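PDB 2VHH: Cg3027-pa from Drosophila melanogaster, which probably hydrolyses N-carbamoyl-beta-alanine and its 2-methyl homologue to the beta-amino acid, ammonia and carbon dioxide, the last step of pyrimidine breakdown. Local coordinates for residues A273-A276 / A277-S281; P240-W243 / M244-L248; R349-K352 / D353-F357; H195-N198 / H199-R202. All blocks are in the same frame, centred on the assembly; numbering follows the deposited sequence.

Interaction 1. Residues A273-A276 / A277-S281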
loop_
_atom_site.group_PDB
_atom_site.type_symbol
_atom_site.label_atom_id
_atom_site.label_comp_id
_atom_site.label_asym_id
_atom_site.label_seq_id
_atom_site.Cartn_x
_atom_site.Cartn_y
_atom_site.Cartn_z
ATOM N N ALA C 273 -0.407 -22.452 -29.317
ATOM C CA ALA C 273 -1.590 -23.152 -28.836
ATOM C C ALA C 273 -1.185 -24.335 -27.988
ATOM O O ALA C 273 -1.883 -24.684 -27.030
ATOM C CB ALA C 273 -2.430 -23.612 -29.994
ATOM N N ARG C 274 -0.056 -24.944 -28.357
ATOM C CA ARG C 274 0.519 -26.077 -27.643
ATOM C C ARG C 274 0.957 -25.689 -26.236
ATOM O O ARG C 274 0.654 -26.401 -25.272
ATOM C CB ARG C 274 1.718 -26.615 -28.398
ATOM C CG ARG C 274 2.380 -27.806 -27.742
ATOM C CD ARG C 274 1.862 -29.109 -28.312
ATOM N NE ARG C 274 2.564 -30.236 -27.719
ATOM C CZ ARG C 274 3.709 -30.732 -28.170
ATOM N NH1 ARG C 274 4.279 -30.211 -29.243
ATOM N NH2 ARG C 274 4.282 -31.749 -27.540
ATOM N N ASN C 275 1.663 -24.559 -26.128
ATOM C CA ASN C 275 2.139 -24.036 -24.840
ATOM C C ASN C 275 0.983 -23.702 -23.909
ATOM O O ASN C 275 1.014 -24.014 -22.731
ATOM C CB ASN C 275 3.039 -22.801 -25.057
ATOM C CG ASN C 275 3.800 -22.370 -23.787
ATOM O OD1 ASN C 275 3.297 -22.432 -22.675
ATOM N ND2 ASN C 275 5.012 -21.911 -23.973
ATOM N N ALA C 276 -0.035 -23.062 -24.452
ATOM C CA ALA C 276 -1.197 -22.681 -23.687
ATOM C C ALA C 276 -1.825 -23.886 -22.983
ATOM O O ALA C 276 -2.198 -23.799 -21.806
ATOM C CB ALA C 276 -2.192 -22.050 -24.594
ATOM N N ALA C 277 -1.941 -24.996 -23.717
ATOM C CA ALA C 277 -2.468 -26.247 -23.190
ATOM C C ALA C 277 -1.657 -26.733 -22.004
ATOM O O ALA C 277 -2.225 -27.135 -20.994
ATOM C CB ALA C 277 -2.483 -27.313 -24.276
ATOM N N ILE C 278 -0.333 -26.707 -22.147
ATOM C CA ILE C 278 0.596 -27.120 -21.096
ATOM C C ILE C 278 0.496 -26.220 -19.857
ATOM O O ILE C 278 0.245 -26.701 -18.751
ATOM C CB ILE C 278 2.061 -27.130 -21.615
ATOM C CG1 ILE C 278 2.247 -28.242 -22.642
ATOM C CG2 ILE C 278 3.075 -27.279 -20.461
ATOM C CD1 ILE C 278 3.402 -28.006 -23.586
ATOM N N ALA C 279 0.685 -24.920 -20.054
ATOM C CA ALA C 279 0.754 -23.965 -18.958
ATOM C C ALA C 279 -0.535 -23.951 -18.138
ATOM O O ALA C 279 -0.498 -23.870 -16.909
ATOM C CB ALA C 279 1.072 -22.570 -19.502
ATOM N N ASN C 280 -1.669 -24.055 -18.825
ATOM C CA ASN C 280 -2.971 -23.893 -18.198
ATOM C C ASN C 280 -3.700 -25.186 -17.927
ATOM O O ASN C 280 -4.821 -25.166 -17.422
ATOM C CB ASN C 280 -3.837 -23.008 -19.052
ATOM C CG ASN C 280 -3.291 -21.618 -19.153
ATOM O OD1 ASN C 280 -3.420 -20.821 -18.222
ATOM N ND2 ASN C 280 -2.668 -21.311 -20.287
ATOM N N SER C 281 -3.051 -26.301 -18.255
ATOM C CA SER C 281 -3.597 -27.633 -18.034
ATOM C C SER C 281 -5.053 -27.792 -18.496
ATOM O O SER C 281 -5.930 -28.236 -17.749
ATOM C CB SER C 281 -3.340 -28.079 -16.600
ATOM O OG SER C 281 -1.943 -28.298 -16.468
#

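Interaction 2. Residues P240-W243 / M244-L248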
loop_
_atom_site.group_PDB
_atom_site.type_symbol
_atom_site.label_atom_id
_atom_site.label_comp_id
_atom_site.label_asym_id
_atom_site.label_seq_id
_atom_site.Cartn_x
_atom_site.Cartn_y
_atom_site.Cartn_z
ATOM N N PRO C 240 0.004 -15.056 -23.964
ATOM C CA PRO C 240 -0.085 -16.042 -22.887
ATOM C C PRO C 240 -1.060 -15.636 -21.793
ATOM O O PRO C 240 -1.763 -16.489 -21.248
ATOM C CB PRO C 240 1.344 -16.097 -22.348
ATOM C CG PRO C 240 2.182 -15.738 -23.511
ATOM C CD PRO C 240 1.405 -14.701 -24.261
ATOM N N GLN C 241 -1.121 -14.343 -21.501
ATOM C CA GLN C 241 -2.013 -13.827 -20.466
ATOM C C GLN C 241 -3.484 -13.990 -20.828
ATOM O O GLN C 241 -4.308 -14.200 -19.945
ATOM C CB GLN C 241 -1.673 -12.373 -20.090
ATOM C CG GLN C 241 -2.030 -11.308 -21.095
ATOM C CD GLN C 241 -1.082 -11.222 -22.263
ATOM O OE1 GLN C 241 -0.448 -12.200 -22.645
ATOM N NE2 GLN C 241 -1.000 -10.048 -22.857
ATOM N N ASN C 242 -3.799 -13.913 -22.123
ATOM C CA ASN C 242 -5.126 -14.210 -22.639
ATOM C C ASN C 242 -5.516 -15.672 -22.370
ATOM O O ASN C 242 -6.552 -15.954 -21.742
ATOM C CB ASN C 242 -5.163 -13.913 -24.133
ATOM C CG ASN C 242 -6.584 -13.733 -24.676
ATOM O OD1 ASN C 242 -7.473 -13.213 -23.987
ATOM N ND2 ASN C 242 -6.791 -14.138 -25.935
ATOM N N TRP C 243 -4.668 -16.593 -22.821
ATOM C CA TRP C 243 -4.831 -18.009 -22.544
ATOM C C TRP C 243 -4.985 -18.246 -21.051
ATOM O O TRP C 243 -5.844 -19.030 -20.622
ATOM C CB TRP C 243 -3.620 -18.782 -23.027
ATOM C CG TRP C 243 -3.440 -18.923 -24.513
ATOM C CD1 TRP C 243 -2.495 -18.312 -25.264
ATOM C CD2 TRP C 243 -4.170 -19.781 -25.412
ATOM N NE1 TRP C 243 -2.591 -18.708 -26.577
ATOM C CE2 TRP C 243 -3.607 -19.617 -26.693
ATOM C CE3 TRP C 243 -5.243 -20.668 -25.257
ATOM C CZ2 TRP C 243 -4.082 -20.300 -27.816
ATOM C CZ3 TRP C 243 -5.708 -21.356 -26.371
ATOM C CH2 TRP C 243 -5.131 -21.165 -27.630
ATOM N N MET C 244 -4.154 -17.566 -20.260
ATOM C CA MET C 244 -4.129 -17.789 -18.815
ATOM C C MET C 244 -5.445 -17.416 -18.136
ATOM O O MET C 244 -5.897 -18.099 -17.224
ATOM C CB MET C 244 -2.973 -17.032 -18.184
ATOM C CG MET C 244 -2.683 -17.423 -16.758
ATOM S SD MET C 244 -1.378 -16.391 -16.085
ATOM C CE MET C 244 -1.537 -16.703 -14.327
ATOM N N MET C 245 -6.059 -16.337 -18.602
ATOM C CA MET C 245 -7.257 -15.822 -17.978
ATOM C C MET C 245 -8.452 -16.751 -18.223
ATOM O O MET C 245 -9.270 -16.961 -17.334
ATOM C CB MET C 245 -7.513 -14.389 -18.435
ATOM C CG MET C 245 -8.487 -13.626 -17.556
ATOM S SD MET C 245 -8.032 -13.618 -15.815
ATOM C CE MET C 245 -9.652 -13.650 -15.032
ATOM N N PHE C 246 -8.535 -17.337 -19.414
ATOM C CA PHE C 246 -9.538 -18.371 -19.664
ATOM C C PHE C 246 -9.342 -19.536 -18.717
ATOM O O PHE C 246 -10.318 -20.115 -18.246
ATOM C CB PHE C 246 -9.482 -18.867 -21.097
ATOM C CG PHE C 246 -9.915 -17.852 -22.104
ATOM C CD1 PHE C 246 -9.064 -17.480 -23.137
ATOM C CD2 PHE C 246 -11.176 -17.266 -22.025
ATOM C CE1 PHE C 246 -9.456 -16.548 -24.077
ATOM C CE2 PHE C 246 -11.578 -16.331 -22.954
ATOM C CZ PHE C 246 -10.720 -15.964 -23.984
ATOM N N GLY C 247 -8.079 -19.873 -18.440
ATOM C CA GLY C 247 -7.744 -20.932 -17.485
ATOM C C GLY C 247 -8.180 -20.587 -16.075
ATOM O O GLY C 247 -8.767 -21.405 -15.381
ATOM N N LEU C 248 -7.904 -19.361 -15.648
ATOM C CA LEU C 248 -8.309 -18.905 -14.326
ATOM C C LEU C 248 -9.823 -18.924 -14.154
ATOM O O LEU C 248 -10.329 -19.078 -13.046
ATOM C CB LEU C 248 -7.755 -17.512 -14.042
ATOM C CG LEU C 248 -6.240 -17.376 -13.888
ATOM C CD1 LEU C 248 -5.883 -15.996 -13.349
ATOM C CD2 LEU C 248 -5.659 -18.454 -12.987
#

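Interaction 3. Residues R349-K352 / D353-F357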
loop_
_atom_site.group_PDB
_atom_site.type_symbol
_atom_site.label_atom_id
_atom_site.label_comp_id
_atom_site.label_asym_id
_atom_site.label_seq_id
_atom_site.Cartn_x
_atom_site.Cartn_y
_atom_site.Cartn_z
ATOM N N ARG C 349 -7.857 -32.061 -14.452
ATOM C CA ARG C 349 -7.591 -32.057 -13.016
ATOM C C ARG C 349 -6.386 -32.925 -12.693
ATOM O O ARG C 349 -5.547 -32.551 -11.882
ATOM C CB ARG C 349 -8.809 -32.508 -12.221
ATOM C CG ARG C 349 -8.537 -32.650 -10.750
ATOM C CD ARG C 349 -9.719 -33.208 -10.041
ATOM N NE ARG C 349 -10.793 -32.231 -10.026
ATOM C CZ ARG C 349 -11.988 -32.459 -9.508
ATOM N NH1 ARG C 349 -12.245 -33.642 -8.961
ATOM N NH2 ARG C 349 -12.919 -31.509 -9.541
ATOM N N GLN C 350 -6.302 -34.080 -13.343
ATOM C CA GLN C 350 -5.216 -35.032 -13.096
ATOM C C GLN C 350 -3.851 -34.412 -13.364
ATOM O O GLN C 350 -2.904 -34.632 -12.610
ATOM C CB GLN C 350 -5.391 -36.313 -13.919
ATOM C CG GLN C 350 -6.521 -37.187 -13.447
ATOM C CD GLN C 350 -6.859 -38.309 -14.405
ATOM O OE1 GLN C 350 -6.051 -38.711 -15.238
ATOM N NE2 GLN C 350 -8.065 -38.833 -14.279
ATOM N N VAL C 351 -3.759 -33.636 -14.437
ATOM C CA VAL C 351 -2.515 -32.967 -14.775
ATOM C C VAL C 351 -2.250 -31.824 -13.791
ATOM O O VAL C 351 -1.111 -31.614 -13.372
ATOM C CB VAL C 351 -2.504 -32.480 -16.241
ATOM C CG1 VAL C 351 -1.264 -31.667 -16.534
ATOM C CG2 VAL C 351 -2.558 -33.660 -17.188
ATOM N N LYS C 352 -3.307 -31.109 -13.407
ATOM C CA LYS C 352 -3.192 -30.031 -12.416
ATOM C C LYS C 352 -2.632 -30.541 -11.103
ATOM O O LYS C 352 -1.709 -29.949 -10.557
ATOM C CB LYS C 352 -4.531 -29.324 -12.177
ATOM C CG LYS C 352 -4.882 -28.313 -13.248
ATOM C CD LYS C 352 -6.200 -27.626 -12.956
ATOM C CE LYS C 352 -6.727 -26.940 -14.199
ATOM N NZ LYS C 352 -8.025 -26.287 -13.934
ATOM N N ASP C 353 -3.185 -31.646 -10.616
ATOM C CA ASP C 353 -2.744 -32.254 -9.366
ATOM C C ASP C 353 -1.316 -32.785 -9.420
ATOM O O ASP C 353 -0.591 -32.713 -8.429
ATOM C CB ASP C 353 -3.705 -33.362 -8.952
ATOM C CG ASP C 353 -5.057 -32.824 -8.552
ATOM O OD1 ASP C 353 -5.195 -31.579 -8.466
ATOM O OD2 ASP C 353 -5.977 -33.640 -8.317
ATOM N N PHE C 354 -0.914 -33.300 -10.578
ATOM C CA PHE C 354 0.415 -33.896 -10.733
ATOM C C PHE C 354 1.508 -32.844 -10.943
ATOM O O PHE C 354 2.496 -32.814 -10.205
ATOM C CB PHE C 354 0.440 -34.954 -11.856
ATOM C CG PHE C 354 1.781 -35.637 -12.034
ATOM C CD1 PHE C 354 2.249 -36.558 -11.093
ATOM C CD2 PHE C 354 2.583 -35.359 -13.147
ATOM C CE1 PHE C 354 3.503 -37.188 -11.254
ATOM C CE2 PHE C 354 3.833 -35.983 -13.320
ATOM C CZ PHE C 354 4.294 -36.897 -12.370
ATOM N N TRP C 355 1.335 -31.987 -11.945
ATOM C CA TRP C 355 2.357 -30.994 -12.274
ATOM C C TRP C 355 2.375 -29.773 -11.346
ATOM O O TRP C 355 3.429 -29.198 -11.096
ATOM C CB TRP C 355 2.257 -30.577 -13.747
ATOM C CG TRP C 355 3.033 -31.469 -14.702
ATOM C CD1 TRP C 355 4.084 -32.293 -14.399
ATOM C CD2 TRP C 355 2.842 -31.578 -16.118
ATOM N NE1 TRP C 355 4.538 -32.921 -15.529
ATOM C CE2 TRP C 355 3.798 -32.495 -16.599
ATOM C CE3 TRP C 355 1.952 -30.990 -17.024
ATOM C CZ2 TRP C 355 3.887 -32.845 -17.954
ATOM C CZ3 TRP C 355 2.036 -31.345 -18.375
ATOM C CH2 TRP C 355 2.999 -32.259 -18.823
ATOM N N GLY C 356 1.210 -29.392 -10.839
ATOM C CA GLY C 356 1.110 -28.339 -9.843
ATOM C C GLY C 356 1.315 -26.933 -10.362
ATOM O O GLY C 356 1.767 -26.064 -9.627
ATOM N N PHE C 357 0.963 -26.693 -11.619
ATOM C CA PHE C 357 1.138 -25.369 -12.203
ATOM C C PHE C 357 0.229 -24.307 -11.587
ATOM O O PHE C 357 0.654 -23.170 -11.368
ATOM C CB PHE C 357 0.947 -25.399 -13.721
ATOM C CG PHE C 357 2.014 -26.163 -14.470
ATOM C CD1 PHE C 357 1.794 -26.554 -15.778
ATOM C CD2 PHE C 357 3.230 -26.485 -13.873
ATOM C CE1 PHE C 357 2.767 -27.258 -16.485
ATOM C CE2 PHE C 357 4.202 -27.197 -14.561
ATOM C CZ PHE C 357 3.972 -27.584 -15.876
#

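Interaction 4. Residues H195-N198 / H199-R202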
loop_
_atom_site.group_PDB
_atom_site.type_symbol
_atom_site.label_atom_id
_atom_site.label_comp_id
_atom_site.label_asym_id
_atom_site.label_seq_id
_atom_site.Cartn_x
_atom_site.Cartn_y
_atom_site.Cartn_z
ATOM N N HIS C 195 -18.420 -14.042 -27.442
ATOM C CA HIS C 195 -17.171 -13.475 -27.002
ATOM C C HIS C 195 -16.557 -12.674 -28.134
ATOM O O HIS C 195 -16.540 -13.124 -29.269
ATOM C CB HIS C 195 -16.238 -14.590 -26.561
ATOM C CG HIS C 195 -14.851 -14.128 -26.269
ATOM N ND1 HIS C 195 -14.577 -13.135 -25.355
ATOM C CD2 HIS C 195 -13.659 -14.513 -26.776
ATOM C CE1 HIS C 195 -13.274 -12.934 -25.304
ATOM N NE2 HIS C 195 -12.694 -13.756 -26.158
ATOM N N ARG C 196 -16.057 -11.484 -27.829
ATOM C CA ARG C 196 -15.402 -10.665 -28.835
ATOM C C ARG C 196 -13.896 -10.680 -28.675
ATOM O O ARG C 196 -13.381 -10.671 -27.556
ATOM C CB ARG C 196 -15.915 -9.242 -28.782
ATOM C CG ARG C 196 -17.339 -9.103 -29.220
ATOM C CD ARG C 196 -17.884 -7.796 -28.754
ATOM N NE ARG C 196 -19.189 -7.516 -29.334
ATOM C CZ ARG C 196 -19.925 -6.457 -29.027
ATOM N NH1 ARG C 196 -19.493 -5.583 -28.126
ATOM N NH2 ARG C 196 -21.098 -6.283 -29.618
ATOM N N LYS C 197 -13.208 -10.688 -29.814
ATOM C CA LYS C 197 -11.746 -10.744 -29.896
ATOM C C LYS C 197 -11.078 -9.768 -28.946
ATOM O O LYS C 197 -11.349 -8.574 -28.994
ATOM C CB LYS C 197 -11.315 -10.461 -31.329
ATOM C CG LYS C 197 -9.986 -11.028 -31.715
ATOM C CD LYS C 197 -9.744 -10.803 -33.190
ATOM C CE LYS C 197 -8.333 -11.198 -33.586
ATOM N NZ LYS C 197 -8.184 -11.405 -35.068
ATOM N N ASN C 198 -10.216 -10.284 -28.077
ATOM C CA ASN C 198 -9.531 -9.461 -27.082
ATOM C C ASN C 198 -8.338 -8.657 -27.619
ATOM O O ASN C 198 -8.086 -7.534 -27.184
ATOM C CB ASN C 198 -9.118 -10.333 -25.907
ATOM C CG ASN C 198 -10.193 -10.432 -24.868
ATOM O OD1 ASN C 198 -11.053 -9.570 -24.787
ATOM N ND2 ASN C 198 -10.145 -11.468 -24.052
ATOM N N HIS C 199 -7.619 -9.242 -28.572
ATOM C CA HIS C 199 -6.374 -8.683 -29.076
ATOM C C HIS C 199 -6.443 -8.508 -30.578
ATOM O O HIS C 199 -6.581 -9.477 -31.321
ATOM C CB HIS C 199 -5.198 -9.565 -28.677
ATOM C CG HIS C 199 -4.996 -9.626 -27.200
ATOM N ND1 HIS C 199 -4.054 -8.864 -26.545
ATOM C CD2 HIS C 199 -5.664 -10.306 -26.239
ATOM C CE1 HIS C 199 -4.128 -9.095 -25.248
ATOM N NE2 HIS C 199 -5.101 -9.963 -25.035
ATOM N N ILE C 200 -6.364 -7.255 -31.016
ATOM C CA ILE C 200 -6.552 -6.939 -32.413
ATOM C C ILE C 200 -5.197 -6.674 -33.070
ATOM O O ILE C 200 -4.410 -5.863 -32.572
ATOM C CB ILE C 200 -7.629 -5.817 -32.623
ATOM C CG1 ILE C 200 -9.045 -6.392 -32.616
ATOM C CG2 ILE C 200 -7.541 -5.242 -33.991
ATOM C CD1 ILE C 200 -9.512 -6.980 -31.337
ATOM N N PRO C 201 -4.916 -7.411 -34.166
ATOM C CA PRO C 201 -3.680 -7.296 -34.938
ATOM C C PRO C 201 -3.696 -6.105 -35.872
ATOM O O PRO C 201 -4.766 -5.653 -36.294
ATOM C CB PRO C 201 -3.663 -8.583 -35.768
ATOM C CG PRO C 201 -5.083 -8.948 -35.926
ATOM C CD PRO C 201 -5.821 -8.436 -34.727
ATOM N N ARG C 202 -2.505 -5.616 -36.196
ATOM C CA ARG C 202 -2.338 -4.542 -37.175
ATOM C C ARG C 202 -1.061 -4.792 -37.987
ATOM O O ARG C 202 -0.321 -3.864 -38.330
ATOM C CB ARG C 202 -2.329 -3.166 -36.479
ATOM C CG ARG C 202 -1.551 -3.100 -35.157
ATOM C CD ARG C 202 -2.467 -3.232 -33.958
ATOM N NE ARG C 202 -3.298 -2.035 -33.755
ATOM C CZ ARG C 202 -4.390 -1.981 -32.987
ATOM N NH1 ARG C 202 -4.808 -3.058 -32.339
ATOM N NH2 ARG C 202 -5.070 -0.846 -32.871
#

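Interaction 1. Residues A273-A276 / A277-S281
Asn280 reaches back one turn and grips Ala276 O with both its backbone and its side chain. Its CG lies anti to the carbonyl carbon and beside the backbone N (chi1 -64°), which folds the amide back along the helix. ND2 then donates to Ala276 O at 3.0 Å, arriving in the carbonyl plane on a lone pair, with the acceptor close to the Asn280 amide plane. Asn280 N bonds to the same oxygen, also at 3.0 Å, but from a position tilted out of the carbonyl plane. Two donors thus hold one buried oxygen, and the ND2 bond fixes the rotation of the amide. Asn275 takes a different chi1 well, CG anti to the backbone N (-168°), which brings OD1 to 3.9 Å from Ala279 CB. In the same turn, Ala279 N donates to Asn275 O at 2.8 Å in a nearly straight bond. Ile278 lays CD1 4.3 Å from Arg274 CG, a loose alkyl contact, while the Arg274 guanidinium bonds through NH2 to Gly325 O. The small side chain of Ala276 packs on Trp243, and Asn275 meets its counterpart, Asn275 of the second subunit. Ser281 leaves helical geometry with positive phi (47°), and with two bonds back into the last turn it forms a Schellman motif. This closes helix 266-280, the crossover helix between parallel strands 253-258 and 283-295 in a beta-alpha-beta unit.

Interaction 2. Residues P240-W243 / M244-L248
Within helix 240-248, the connection of a beta-alpha-beta unit between parallel strands 227-231 and 253-258, Asn242 and Phe246 stand one turn apart, side by side and pointing the same way. Their amide and ring planes are 56° apart, so they do not stack flat; the nearest side-chain approach is Asn242 OD1 to Phe246 CE1, 3.9 Å. The Phe246 ring also leans obliquely past the backbone oxygen of Asn242. Its CG is anti to the carbonyl carbon (chi1 -68°), which directs the ring back along the preceding turn. Asn242 OD1 is bonded by Asn198 ND2, and an edge-to-face contact with the His219 ring further holds Phe246. Gln241 sends NE2 to Gln361 O of the second subunit, and Trp243 NE1 donates to Arg237 O. Met244 packs on Phe370 and Met245 on Ser369 of that subunit. The i to i+4 bonds run through the helix: Met244 N donates to Pro240 O at 2.8 Å and Met245 N to Gln241 O at 3.1 Å, while Phe246 N to Asn242 O is weak. Gly247 N donates to Trp243 O at 3.2 Å, one residue before the closing bond of Leu248 N to Met244 O at 2.8 Å.

Interaction 3. Residues R349-K352 / D353-F357
The Trp355 indole takes Val351 CG1 obliquely beside CE3, at the C-terminal end of helix 347-355, while Trp355 CB sits 3.9 Å above the plane of the Phe357 ring, over its centre. Val351 and Trp355 lie side by side and point the same way, one turn apart; CG1 of Val351 is anti to the backbone N (chi1 174°), which places this branch rather than CG2 against the six-membered ring. The Arg349 and Asp353 side chains also lie side by side, pointing the same way, their terminal planes 22° apart. They form no salt bridge together: Arg349 NE stays 5.3 Å from Asp353 OD2, and the touch is between Arg349 CG and that OD2, 3.7 Å. Instead, both charges are used at an interface, Arg349 with Glu176 and Asp353 with Arg170 of the third subunit, where Lys352 also pairs with Glu176. Trp355 packs on Val203 and the Phe357 ring meets that of His238, both of the second subunit. Along the backbone Asp353 N donates to Arg349 O at 2.8 Å and Trp355 N to Val351 O at 2.9 Å. The helix is left at Gly356, whose phi is positive (74°): its N bonds Lys352 O at 3.0 Å from above the carbonyl plane, and its CA makes a C-H...O contact with that oxygen at 3.3 Å.

Interaction 4. Residues H195-N198 / H199-R202
Lys197 runs out as a straight rod over the chain that follows it, meeting Ile200 at a slant and Pro201 at about a right angle. CG is anti to the backbone N (chi1 -155°) and the rest of the chain is extended, so different points along it meet different partners. Lys197 CB lies 3.9 Å from Ile200 CD1. Farther out, Lys197 CE lies 3.3 Å from His199 O, and Lys197 NZ comes within 3.8 Å of Pro201 CD. Ile200 answers by bending CD1 back to 3.4 Å from Lys197 O. No hydrogen bond joins the two segments; they meet through van der Waals contact, and the amine is held by salt bridges to Glu208 and Glu120. Cys234 also touches Lys197, and Glu120, Lys197 and Cys234 are consistent with the Glu-Lys-Cys catalytic triad of the carbon-nitrogen hydrolase superfamily. His199 turns the other way: Asn198 O lies over one face of its imidazole, the ring stacks with that of His239, and ND1 and NE2 bond to Thr360 O and Tyr366 OH of the second subunit. Arg202 NH1 donates to Ile200 O at 2.8 Å; NH1 lies above the carbonyl plane, while Ile200 O lies in the guanidinium plane. The segment leaves strand 191-196, an edge strand of the seven-stranded sheet, beside strand 177-185, with His199 resting on helix 240-248 and the chain leading into strand 202-203.

In chain order, interactions 4, 2, 1 and 3 are all local and strictly in series; none nests within or crosses another. Interaction 4 leaves edge strand 191-196 of the seven-stranded sheet. Interactions 2 and 1 follow as consecutive crossover helices of the five-stranded sheet, their centres about 10 Å apart and touching at Trp243 with Ala276 and Met244 with Asn280. Interaction 4 also touches interaction 2, where the Phe246 ring reaches His195. After strand 337-344 of the first sheet, interaction 3 ends the last helix before 363-374; it touches interaction 1 where Phe357 meets Ile278 and Ser281 meets Val351, but lies about 18 Å, nearest atoms, from interaction 4. All four contact the second subunit.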